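PDB 2J4D: cryptochrome DASH, chloroplastic/mitochondrial from Arabidopsis thaliana, which binds FAD and a methenyltetrahydrofolate light antenna, repairs cyclobutane pyrimidine dimers in single-stranded DNA, and may also act as a blue-light photoreceptor. Local coordinates for residues 264-270 with 308-314; 2-8 with 243-249; 143-147 with 333-337; 346-350 with 437-442. All blocks are in the same frame, centred on the assembly; numbering follows the deposited sequence.

Contact 1: residues 264-270 with 308-314; sequences WKKDLLK and RYEKERV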
# COMPACT_ATOMS: atom_id res chain seq x y z
N TRP A 264 -8.99 -8.68 17.07
CA TRP A 264 -9.57 -8.80 18.39
C TRP A 264 -11.04 -8.53 18.61
O TRP A 264 -11.77 -9.41 19.06
CB TRP A 264 -8.73 -7.95 19.35
CG TRP A 264 -7.25 -8.28 19.27
CD1 TRP A 264 -6.29 -7.61 18.54
CD2 TRP A 264 -6.58 -9.38 19.89
NE1 TRP A 264 -5.07 -8.25 18.68
CE2 TRP A 264 -5.22 -9.33 19.50
CE3 TRP A 264 -7.01 -10.42 20.75
CZ2 TRP A 264 -4.28 -10.28 19.94
CZ3 TRP A 264 -6.07 -11.36 21.18
CH2 TRP A 264 -4.72 -11.28 20.77
N LYS A 265 -11.49 -7.32 18.31
CA LYS A 265 -12.90 -6.98 18.51
C LYS A 265 -13.84 -7.93 17.77
O LYS A 265 -14.78 -8.47 18.36
CB LYS A 265 -13.17 -5.54 18.10
CG LYS A 265 -14.60 -5.10 18.39
CD LYS A 265 -14.84 -3.65 18.01
CE LYS A 265 -16.32 -3.30 18.14
NZ LYS A 265 -16.59 -1.90 17.73
N LYS A 266 -13.59 -8.12 16.48
CA LYS A 266 -14.43 -9.00 15.68
C LYS A 266 -13.96 -10.45 15.66
O LYS A 266 -14.70 -11.32 15.22
CB LYS A 266 -14.54 -8.47 14.25
CG LYS A 266 -15.32 -7.17 14.16
CD LYS A 266 -15.40 -6.66 12.74
CE LYS A 266 -16.48 -5.61 12.61
NZ LYS A 266 -17.80 -6.22 12.98
N ASP A 267 -12.74 -10.69 16.14
CA ASP A 267 -12.20 -12.06 16.20
C ASP A 267 -12.36 -12.79 14.86
O ASP A 267 -12.73 -13.96 14.81
CB ASP A 267 -12.94 -12.81 17.33
CG ASP A 267 -12.20 -14.06 17.80
OD1 ASP A 267 -10.96 -14.10 17.72
OD2 ASP A 267 -12.89 -14.99 18.28
N LEU A 268 -12.05 -12.09 13.77
CA LEU A 268 -12.18 -12.68 12.44
C LEU A 268 -10.92 -13.35 11.92
O LEU A 268 -10.97 -14.06 10.92
CB LEU A 268 -12.63 -11.61 11.45
CG LEU A 268 -14.05 -11.10 11.68
CD1 LEU A 268 -14.35 -9.94 10.74
CD2 LEU A 268 -15.04 -12.24 11.46
N LEU A 269 -9.79 -13.12 12.58
CA LEU A 269 -8.54 -13.71 12.11
C LEU A 269 -8.60 -15.22 12.00
O LEU A 269 -8.03 -15.80 11.07
CB LEU A 269 -7.38 -13.30 13.02
CG LEU A 269 -6.00 -13.85 12.60
CD1 LEU A 269 -5.70 -13.44 11.17
CD2 LEU A 269 -4.92 -13.36 13.57
N LYS A 270 -9.29 -15.87 12.93
CA LYS A 270 -9.38 -17.33 12.91
C LYS A 270 -10.15 -17.94 11.75
O LYS A 270 -10.19 -19.16 11.61
CB LYS A 270 -9.96 -17.84 14.23
CG LYS A 270 -11.35 -17.34 14.54
CD LYS A 270 -11.86 -17.97 15.82
CE LYS A 270 -13.08 -17.23 16.35
NZ LYS A 270 -14.16 -17.15 15.35
N ARG A 308 0.41 -12.97 19.43
CA ARG A 308 -0.37 -12.83 20.64
C ARG A 308 -1.74 -13.48 20.48
O ARG A 308 -2.25 -14.13 21.40
CB ARG A 308 -0.52 -11.35 21.03
CG ARG A 308 -1.11 -11.19 22.43
CD ARG A 308 -0.93 -9.80 23.02
NE ARG A 308 -1.99 -8.89 22.61
CZ ARG A 308 -1.89 -8.04 21.60
NH1 ARG A 308 -0.77 -7.98 20.91
NH2 ARG A 308 -2.91 -7.24 21.29
N TYR A 309 -2.33 -13.32 19.29
CA TYR A 309 -3.63 -13.92 19.01
C TYR A 309 -3.54 -15.44 19.11
O TYR A 309 -4.40 -16.09 19.73
CB TYR A 309 -4.10 -13.53 17.61
CG TYR A 309 -5.50 -14.00 17.26
CD1 TYR A 309 -6.60 -13.17 17.45
CD2 TYR A 309 -5.71 -15.26 16.70
CE1 TYR A 309 -7.88 -13.58 17.08
CE2 TYR A 309 -6.98 -15.68 16.33
CZ TYR A 309 -8.07 -14.83 16.52
OH TYR A 309 -9.33 -15.23 16.13
N GLU A 310 -2.50 -16.01 18.51
CA GLU A 310 -2.32 -17.46 18.52
C GLU A 310 -2.16 -17.99 19.94
O GLU A 310 -2.63 -19.08 20.26
CB GLU A 310 -1.12 -17.88 17.67
CG GLU A 310 -1.28 -17.56 16.19
CD GLU A 310 -0.33 -18.35 15.31
OE1 GLU A 310 0.82 -18.60 15.74
OE2 GLU A 310 -0.74 -18.72 14.19
N LYS A 311 -1.50 -17.21 20.80
CA LYS A 311 -1.29 -17.62 22.18
C LYS A 311 -2.54 -17.48 23.04
O LYS A 311 -2.88 -18.38 23.82
CB LYS A 311 -0.17 -16.78 22.81
CG LYS A 311 0.10 -17.08 24.29
CD LYS A 311 1.18 -16.16 24.85
CE LYS A 311 1.58 -16.53 26.28
NZ LYS A 311 0.45 -16.37 27.25
N GLU A 312 -3.24 -16.36 22.90
CA GLU A 312 -4.42 -16.11 23.70
C GLU A 312 -5.73 -16.71 23.19
O GLU A 312 -6.60 -17.07 23.99
CB GLU A 312 -4.59 -14.61 23.88
CG GLU A 312 -3.47 -13.94 24.67
CD GLU A 312 -3.63 -12.42 24.73
OE1 GLU A 312 -4.68 -11.93 24.27
OE2 GLU A 312 -2.72 -11.73 25.24
N ARG A 313 -5.88 -16.81 21.88
CA ARG A 313 -7.13 -17.34 21.35
C ARG A 313 -6.99 -18.63 20.58
O ARG A 313 -7.28 -19.70 21.10
CB ARG A 313 -7.84 -16.27 20.52
CG ARG A 313 -8.23 -15.04 21.36
CD ARG A 313 -9.04 -14.03 20.56
NE ARG A 313 -9.50 -12.92 21.40
CZ ARG A 313 -10.27 -11.93 20.97
NH1 ARG A 313 -10.67 -11.89 19.71
NH2 ARG A 313 -10.63 -10.96 21.80
N VAL A 314 -6.53 -18.54 19.33
CA VAL A 314 -6.38 -19.74 18.54
C VAL A 314 -5.29 -19.66 17.48
O VAL A 314 -5.02 -18.59 16.92
CB VAL A 314 -7.72 -20.13 17.86
CG1 VAL A 314 -8.36 -18.92 17.23
CG2 VAL A 314 -7.48 -21.19 16.79
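The indole of Trp264 is wedged between the side chains of Arg308 and Tyr309. Trp264 CZ2 lies over one face of the Arg308 guanidinium, the two planes only 15° apart, with Arg308 NH2 3.6 Å from Trp264 CE2. A face of the indole receives the edge of Tyr309 in a T-shaped pair, planes at 62° and centroids 5.5 Å apart. Leu269 CD2 sits over one face of the tyrosine ring in a CH-pi contact, and Arg313 CB over the opposite one. Between them the phenol directs its hydroxyl at Asp267: Tyr309 OH donates to Asp267 OD1 at 2.5 Å, approaching from above the carboxylate plane. Asp267 OD1 is also salt-bridged, through a weak hydrogen bond, to Arg313 NH1 at 3.0 Å. Arg313, extended from CG to NE, carries its guanidinium to the last part of helix 252-265, where Arg313 NH1 donates a hydrogen bond to Trp264 O at 2.8 Å, in the carbonyl plane and on a lone pair. Asp267 has just left helical geometry with positive phi, and CG anti to the backbone N (chi1 -162°) turns its carboxylate back to these donors. Glu305 takes both the indole NE1 and Arg308 NH1. One arginine thus binds the Trp264 carbonyl and the aspartate beyond it, and the short phenol bond, with Arg313 close by, probably favours a charged carboxylate.

Contact 2: residues 2-8 with 243-249; sequences DHIHRVP and TRGMRFV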
# COMPACT_ATOMS: atom_id res chain seq x y z
N ASP A 2 -26.88 0.52 0.07
CA ASP A 2 -26.57 0.68 1.52
C ASP A 2 -25.72 1.93 1.72
O ASP A 2 -25.61 2.77 0.83
CB ASP A 2 -25.82 -0.56 2.04
CG ASP A 2 -25.92 -0.70 3.55
OD1 ASP A 2 -26.99 -1.09 4.05
OD2 ASP A 2 -24.92 -0.40 4.25
N HIS A 3 -25.11 2.05 2.90
CA HIS A 3 -24.29 3.22 3.19
C HIS A 3 -22.80 2.97 3.09
O HIS A 3 -22.35 1.90 2.68
CB HIS A 3 -24.60 3.73 4.60
CG HIS A 3 -26.04 4.05 4.82
ND1 HIS A 3 -26.73 4.94 4.02
CD2 HIS A 3 -26.93 3.58 5.72
CE1 HIS A 3 -27.99 5.00 4.43
NE2 HIS A 3 -28.14 4.18 5.45
N ILE A 4 -22.04 3.99 3.45
CA ILE A 4 -20.60 3.88 3.42
C ILE A 4 -20.20 3.22 4.73
O ILE A 4 -20.73 3.55 5.79
CB ILE A 4 -19.93 5.27 3.29
CG1 ILE A 4 -20.68 6.29 4.14
CG2 ILE A 4 -19.91 5.68 1.82
CD1 ILE A 4 -20.34 7.74 3.83
N HIS A 5 -19.28 2.27 4.63
CA HIS A 5 -18.80 1.55 5.80
C HIS A 5 -17.39 2.05 6.08
O HIS A 5 -16.49 1.85 5.27
CB HIS A 5 -18.78 0.06 5.49
CG HIS A 5 -20.02 -0.43 4.82
ND1 HIS A 5 -20.00 -1.25 3.71
CD2 HIS A 5 -21.33 -0.17 5.07
CE1 HIS A 5 -21.24 -1.48 3.32
NE2 HIS A 5 -22.06 -0.84 4.13
N ARG A 6 -17.22 2.73 7.20
CA ARG A 6 -15.90 3.24 7.59
C ARG A 6 -15.00 2.06 7.90
O ARG A 6 -15.43 1.10 8.54
CB ARG A 6 -15.99 4.10 8.85
CG ARG A 6 -16.32 5.56 8.65
CD ARG A 6 -15.98 6.34 9.92
NE ARG A 6 -15.15 7.51 9.65
CZ ARG A 6 -14.20 7.97 10.46
NH1 ARG A 6 -13.97 7.36 11.62
NH2 ARG A 6 -13.49 9.04 10.13
N VAL A 7 -13.75 2.11 7.45
CA VAL A 7 -12.80 1.05 7.77
C VAL A 7 -11.61 1.77 8.38
O VAL A 7 -10.97 2.58 7.72
CB VAL A 7 -12.31 0.28 6.53
CG1 VAL A 7 -11.41 -0.90 6.96
CG2 VAL A 7 -13.50 -0.23 5.73
N PRO A 8 -11.35 1.54 9.68
CA PRO A 8 -12.08 0.66 10.60
C PRO A 8 -13.43 1.30 10.94
O PRO A 8 -13.62 2.50 10.70
CB PRO A 8 -11.17 0.59 11.81
CG PRO A 8 -10.54 1.97 11.83
CD PRO A 8 -10.23 2.21 10.37
N THR A 243 -18.83 7.61 -1.98
CA THR A 243 -20.29 7.67 -1.95
C THR A 243 -20.95 6.38 -1.45
O THR A 243 -21.99 6.43 -0.81
CB THR A 243 -20.82 8.02 -3.35
OG1 THR A 243 -20.29 7.09 -4.30
CG2 THR A 243 -20.38 9.42 -3.75
N ARG A 244 -20.33 5.24 -1.76
CA ARG A 244 -20.85 3.93 -1.36
C ARG A 244 -19.72 3.00 -0.97
O ARG A 244 -18.57 3.24 -1.33
CB ARG A 244 -21.57 3.26 -2.52
CG ARG A 244 -22.60 4.08 -3.25
CD ARG A 244 -23.32 3.16 -4.22
NE ARG A 244 -23.94 2.06 -3.49
CZ ARG A 244 -24.36 0.92 -4.04
NH1 ARG A 244 -24.22 0.73 -5.34
NH2 ARG A 244 -24.92 -0.01 -3.28
N GLY A 245 -20.05 1.93 -0.26
CA GLY A 245 -19.05 0.95 0.13
C GLY A 245 -18.07 1.36 1.21
O GLY A 245 -18.37 2.18 2.06
N MET A 246 -16.88 0.78 1.16
CA MET A 246 -15.86 1.04 2.17
C MET A 246 -15.14 2.38 2.05
O MET A 246 -14.59 2.73 1.01
CB MET A 246 -14.83 -0.09 2.16
CG MET A 246 -15.41 -1.43 2.55
SD MET A 246 -14.18 -2.73 2.61
CE MET A 246 -14.16 -3.28 0.89
N ARG A 247 -15.15 3.11 3.16
CA ARG A 247 -14.50 4.40 3.27
C ARG A 247 -13.31 4.18 4.21
O ARG A 247 -13.47 4.16 5.43
CB ARG A 247 -15.50 5.41 3.85
CG ARG A 247 -15.08 6.87 3.84
CD ARG A 247 -14.00 7.16 4.85
NE ARG A 247 -14.02 8.55 5.30
CZ ARG A 247 -12.93 9.28 5.51
NH1 ARG A 247 -11.72 8.75 5.32
NH2 ARG A 247 -13.04 10.53 5.95
N PHE A 248 -12.12 3.96 3.64
CA PHE A 248 -10.91 3.76 4.45
C PHE A 248 -10.49 5.07 5.07
O PHE A 248 -10.56 6.12 4.43
CB PHE A 248 -9.78 3.22 3.57
CG PHE A 248 -9.91 1.76 3.23
CD1 PHE A 248 -9.25 0.79 3.98
CD2 PHE A 248 -10.70 1.36 2.16
CE1 PHE A 248 -9.37 -0.56 3.66
CE2 PHE A 248 -10.82 0.01 1.83
CZ PHE A 248 -10.15 -0.95 2.59
N VAL A 249 -10.02 5.01 6.32
CA VAL A 249 -9.60 6.19 7.07
C VAL A 249 -8.08 6.24 7.19
O VAL A 249 -7.48 5.35 7.79
CB VAL A 249 -10.23 6.14 8.49
CG1 VAL A 249 -9.88 7.39 9.29
CG2 VAL A 249 -11.75 5.99 8.35
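Two short strands, 4-7 at the N-terminus and 245-248 just ahead of helix 252-265, pair in parallel to form a two-stranded sheet separate from the five-stranded sheet of the alpha/beta domain. Bonds alternate between the strands: His5 N reaches Gly245 O at 2.7 Å, Arg247 N His5 O at 2.8 Å, Val7 N Arg247 O at 2.9 Å, and Val249 N closes the series on Val7 O. His5, Val7, Met246 and Phe248 share one face. There Val7 stands beside Phe248, with Val7 CB over the phenyl face, 4.3 Å from the ring centroid, while Val7 CG2 packs on Met246 CB at 3.8 Å. The methyl CG1, anti to the backbone N (chi1 -175°), lies along the ring rim near Phe248 CE1. The other face carries Arg6 and Arg247 beside Ile4. Val249 CG2 is centred over the Arg6 guanidinium, 3.8 Å from Arg6 CZ; Arg6 and Arg247 approach each other but have separate acids, Glu12 and Glu100. Near the N-terminus, where Asp2 and His3 are poorly ordered, His5 NE2 donates to Asp2 OD2 at 2.9 Å, in the imidazole plane, and His3 N meets that oxygen from the opposite face of the carboxylate. Phe248 meets Phe388, and Met246 touches Lys287, a probable FAD-binding residue. Residues distant in sequence thus form a small parallel sheet, with Val7, Met246 and Phe248 facing the helical FAD-binding region.

Contact 3: residues 143-147 with 333-337; sequences KETCS and RFLSI. With MHF (5,10-methenyl-6,7,8-trihydrofolic acid), chain D.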
# COMPACT_ATOMS: atom_id res chain seq x y z
N LYS A 143 14.83 3.15 2.86
CA LYS A 143 15.29 2.85 1.52
C LYS A 143 14.11 2.38 0.67
O LYS A 143 13.29 1.59 1.13
CB LYS A 143 16.32 1.72 1.58
CG LYS A 143 16.93 1.34 0.23
CD LYS A 143 18.03 2.32 -0.18
CE LYS A 143 18.59 2.00 -1.56
NZ LYS A 143 17.59 2.30 -2.63
N GLU A 144 14.02 2.88 -0.56
CA GLU A 144 12.96 2.43 -1.45
C GLU A 144 13.61 1.57 -2.54
O GLU A 144 14.84 1.47 -2.60
CB GLU A 144 12.21 3.62 -2.05
CG GLU A 144 11.25 4.26 -1.06
CD GLU A 144 10.02 3.38 -0.77
OE1 GLU A 144 10.00 2.21 -1.21
OE2 GLU A 144 9.09 3.87 -0.10
N THR A 145 12.80 0.95 -3.39
CA THR A 145 13.36 0.06 -4.40
C THR A 145 13.22 0.39 -5.88
O THR A 145 14.10 0.03 -6.67
CB THR A 145 12.81 -1.38 -4.21
OG1 THR A 145 11.39 -1.36 -4.35
CG2 THR A 145 13.17 -1.92 -2.83
N CYS A 146 12.14 1.05 -6.28
CA CYS A 146 11.95 1.32 -7.70
C CYS A 146 12.60 2.59 -8.25
O CYS A 146 12.90 3.52 -7.51
CB CYS A 146 10.45 1.32 -8.03
SG CYS A 146 9.69 -0.29 -7.64
N SER A 147 12.81 2.57 -9.56
CA SER A 147 13.44 3.66 -10.32
C SER A 147 13.17 5.10 -9.86
O SER A 147 14.11 5.84 -9.55
CB SER A 147 13.04 3.55 -11.80
OG SER A 147 13.39 4.72 -12.52
N ARG A 333 8.31 -7.10 -3.17
CA ARG A 333 9.20 -5.99 -2.82
C ARG A 333 10.64 -6.38 -3.19
O ARG A 333 11.36 -5.59 -3.81
CB ARG A 333 9.08 -5.68 -1.32
CG ARG A 333 10.17 -4.79 -0.75
CD ARG A 333 10.10 -3.37 -1.27
NE ARG A 333 8.90 -2.68 -0.81
CZ ARG A 333 8.69 -1.38 -0.96
NH1 ARG A 333 9.61 -0.62 -1.55
NH2 ARG A 333 7.56 -0.83 -0.53
N PHE A 334 11.06 -7.59 -2.83
CA PHE A 334 12.43 -8.00 -3.18
C PHE A 334 12.54 -8.22 -4.68
O PHE A 334 13.57 -7.90 -5.29
CB PHE A 334 12.82 -9.29 -2.44
CG PHE A 334 12.89 -9.14 -0.93
CD1 PHE A 334 13.63 -8.11 -0.36
CD2 PHE A 334 12.22 -10.03 -0.10
CE1 PHE A 334 13.69 -7.97 1.04
CE2 PHE A 334 12.28 -9.90 1.30
CZ PHE A 334 13.01 -8.87 1.86
N LEU A 335 11.48 -8.72 -5.29
CA LEU A 335 11.48 -8.98 -6.73
C LEU A 335 11.66 -7.67 -7.51
O LEU A 335 12.26 -7.66 -8.58
CB LEU A 335 10.18 -9.68 -7.12
CG LEU A 335 10.09 -10.55 -8.38
CD1 LEU A 335 11.24 -11.55 -8.44
CD2 LEU A 335 8.76 -11.29 -8.36
N SER A 336 11.14 -6.57 -6.97
CA SER A 336 11.28 -5.29 -7.66
C SER A 336 12.76 -4.96 -7.84
O SER A 336 13.16 -4.39 -8.85
CB SER A 336 10.57 -4.15 -6.90
OG SER A 336 11.25 -3.80 -5.70
N ILE A 337 13.57 -5.34 -6.85
CA ILE A 337 14.99 -5.08 -6.93
C ILE A 337 15.63 -5.95 -8.00
O ILE A 337 16.40 -5.46 -8.84
CB ILE A 337 15.68 -5.35 -5.58
CG1 ILE A 337 15.04 -4.49 -4.49
CG2 ILE A 337 17.17 -5.03 -5.69
CD1 ILE A 337 15.56 -4.77 -3.09
N1 MHF D . 5.57 4.05 -9.40
C2 MHF D . 6.53 4.16 -8.42
NA2 MHF D . 6.14 4.33 -7.13
N3 MHF D . 7.84 4.11 -8.72
C4 MHF D . 8.27 3.97 -10.01
O4 MHF D . 9.48 3.94 -10.26
C4A MHF D . 7.31 3.87 -11.05
N5 MHF D . 7.64 3.76 -12.43
C6 MHF D . 6.63 4.01 -13.51
C7 MHF D . 5.35 3.24 -13.10
N8 MHF D . 4.98 3.78 -11.74
C8A MHF D . 5.94 3.90 -10.73
C9 MHF D . 7.29 3.54 -14.84
N10 MHF D . 8.56 2.93 -14.37
C11 MHF D . 8.92 3.62 -13.13
C12 MHF D . 11.80 2.93 -17.19
C13 MHF D . 10.51 2.42 -17.54
C14 MHF D . 9.46 2.45 -16.62
C15 MHF D . 9.65 2.99 -15.32
C16 MHF D . 10.96 3.52 -14.98
C17 MHF D . 12.01 3.49 -15.91
C MHF D . 12.90 2.83 -18.19
O MHF D . 12.67 2.31 -19.28
N MHF D . 14.14 3.27 -17.90
CA MHF D . 15.22 3.13 -18.89
CB MHF D . 16.26 4.23 -18.71
CG MHF D . 15.72 5.63 -18.86
CD MHF D . 15.08 5.85 -20.21
OE1 MHF D . 15.82 5.89 -21.22
OE2 MHF D . 13.84 5.96 -20.27
CT MHF D . 15.89 1.76 -18.75
O1 MHF D . 15.67 1.10 -17.71
O2 MHF D . 16.63 1.36 -19.67
O HOH W 1 7.25 1.83 0.29
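Thr145 OG1 and Ser336 OG form a relay of hydroxyls that ends on a helix carbonyl: Thr145 OG1 donates to Ser336 OG at 2.8 Å, and Ser336 OG donates to Arg333 O at 2.6 Å, one turn back in its own helix. Ser336 is placed for this by its chi1 of 71°, which sets the hydroxyl between the backbone N and the carbonyl carbon. The threonine methyl turns the other way, crossing Ile337 at about a right angle with Thr145 CG2 3.6 Å from Ile337 CG1, so the two branches of one residue serve a polar and an apolar neighbour. Beside them Arg333, bent at chi2 and chi3, swings its guanidinium to Glu144. Arg333 NH1 forms a salt bridge at 2.9 Å with Glu144 OE1, which is met nearly along its C-O bond, the two flat groups 29° apart. A water closes a second route between the same pair, donating to Glu144 OE2 and accepting from Arg333 NH2, each at 2.8 Å. Both carboxylate oxygens are thus tied to the arginine, directly or through the water. A weak, long ion pair also links Arg333 to Asp424, a probable FAD-binding residue. Cys146 joins the contact to the antenna: its SG faces Ser336 CB, while Cys146 CB is 3.6 Å from O4 of the folate, and Ser147 touches the folate's benzene ring. The segment 143-147 links strand 138-142 of the Rossmann-like sheet to helix 147-161, and rests on helix 317-339 of the FAD-binding region, with Cys426 and Pro425 of helix 425-436 packed alongside.

Contact 4: residues 346-350 with 437-442; sequences LGGPR and GVGNDP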
# COMPACT_ATOMS: atom_id res chain seq x y z
N LEU A 346 6.63 -3.68 -21.32
CA LEU A 346 5.58 -4.49 -21.93
C LEU A 346 5.88 -5.99 -21.89
O LEU A 346 5.00 -6.79 -21.58
CB LEU A 346 5.36 -4.04 -23.38
CG LEU A 346 4.26 -4.77 -24.17
CD1 LEU A 346 2.92 -4.61 -23.46
CD2 LEU A 346 4.18 -4.20 -25.59
N GLY A 347 7.12 -6.36 -22.19
CA GLY A 347 7.50 -7.76 -22.18
C GLY A 347 7.73 -8.31 -20.79
O GLY A 347 7.91 -9.52 -20.61
N GLY A 348 7.72 -7.42 -19.80
CA GLY A 348 7.92 -7.82 -18.41
C GLY A 348 9.25 -8.46 -18.11
O GLY A 348 10.14 -8.48 -18.95
N PRO A 349 9.43 -8.99 -16.89
CA PRO A 349 10.68 -9.64 -16.49
C PRO A 349 11.02 -10.80 -17.43
O PRO A 349 12.19 -11.09 -17.68
CB PRO A 349 10.39 -10.12 -15.07
CG PRO A 349 9.44 -9.06 -14.56
CD PRO A 349 8.51 -8.87 -15.74
N ARG A 350 9.99 -11.46 -17.95
CA ARG A 350 10.19 -12.57 -18.86
C ARG A 350 10.68 -12.06 -20.22
O ARG A 350 11.17 -12.83 -21.05
CB ARG A 350 8.88 -13.37 -19.02
CG ARG A 350 9.06 -14.79 -19.54
CD ARG A 350 7.73 -15.52 -19.75
NE ARG A 350 6.97 -15.66 -18.51
CZ ARG A 350 5.79 -16.29 -18.42
NH1 ARG A 350 5.24 -16.82 -19.50
NH2 ARG A 350 5.18 -16.37 -17.25
N GLY A 437 0.91 -12.68 -17.52
CA GLY A 437 1.75 -13.76 -18.01
C GLY A 437 3.13 -13.35 -18.47
O GLY A 437 3.74 -14.03 -19.30
N VAL A 438 3.64 -12.23 -17.95
CA VAL A 438 4.97 -11.76 -18.35
C VAL A 438 5.97 -11.77 -17.19
O VAL A 438 7.06 -11.20 -17.29
CB VAL A 438 4.90 -10.35 -18.96
CG1 VAL A 438 4.01 -10.36 -20.19
CG2 VAL A 438 4.38 -9.34 -17.94
N GLY A 439 5.59 -12.42 -16.09
CA GLY A 439 6.46 -12.54 -14.93
C GLY A 439 7.30 -13.78 -15.16
O GLY A 439 7.13 -14.45 -16.18
N ASN A 440 8.19 -14.11 -14.23
CA ASN A 440 9.02 -15.29 -14.45
C ASN A 440 8.58 -16.59 -13.81
O ASN A 440 9.39 -17.47 -13.53
CB ASN A 440 10.47 -14.98 -14.07
CG ASN A 440 11.21 -14.27 -15.19
OD1 ASN A 440 12.05 -13.41 -14.94
ND2 ASN A 440 10.91 -14.63 -16.43
N ASP A 441 7.28 -16.72 -13.54
CA ASP A 441 6.79 -17.98 -13.03
C ASP A 441 5.66 -18.37 -13.96
O ASP A 441 4.50 -18.02 -13.75
CB ASP A 441 6.25 -17.90 -11.61
CG ASP A 441 5.95 -19.29 -11.05
OD1 ASP A 441 6.08 -20.26 -11.83
OD2 ASP A 441 5.59 -19.43 -9.88
N PRO A 442 6.00 -19.12 -15.02
CA PRO A 442 5.05 -19.59 -16.02
C PRO A 442 3.95 -20.46 -15.41
O PRO A 442 2.89 -20.61 -16.00
CB PRO A 442 5.94 -20.35 -17.00
CG PRO A 442 7.23 -19.55 -16.94
CD PRO A 442 7.38 -19.41 -15.43
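The guanidinium of Arg350 lies between a backbone carbonyl and a proline ring. Gly437 O is centred over one face, 3.2 Å from Arg350 CZ without a hydrogen bond, and Pro442 CG covers the opposite face, 3.9 Å from the same carbon. At the edge, in plane, Gly439 O accepts two hydrogen bonds side-on, from Arg350 NE at 2.6 Å nearly along the carbonyl axis and from Arg350 NH2 at 2.9 Å above the carbonyl plane. A bend at chi3 (-62°) turns the group to this oxygen. The Asn440 amide runs past the arginine in the opposite direction, its plane 19° from the guanidinium, with Asn440 ND2 3.5 Å from Arg350 CB. Between the backbones, Arg350 N donates to Val438 O at 3.0 Å. Gly348, with positive phi, has its CA 3.9 Å from Val438 CG2. Arg350 NH2 is salt-bridged to Asp445, and Asp441, probably part of an ATP site, to Arg443. Gly437 ends helix 425-436 in a Schellman motif, so the arginine packs against the chain as it leaves that helix. The contact joins this exit to the loop between helices 317-339 and 360-367, with Trp409 of helix 409-419 against Val438.

Overall arrangement
Contact 2 pairs two strands through regular backbone bonds, whereas contacts 1, 3 and 4 are held mainly by side chains, with an arginine prominent in each. All four are partly buried; contact 3 lies nearest the centre of the chain and has no fully exposed touching residue, while contacts 1 and 4 lie farther out. Contacts 1 and 2 are joined in sequence by helix 252-265, yet their nearest atoms stay about 8 Å apart. Contacts 3 and 4 share helices 317-339 and 425-436 as neighbours, their centres about 17 Å apart on the same side of the chain's centre. Contacts 2 and 3 lie on opposite sides of that centre, and contact 3 alone touches the folate.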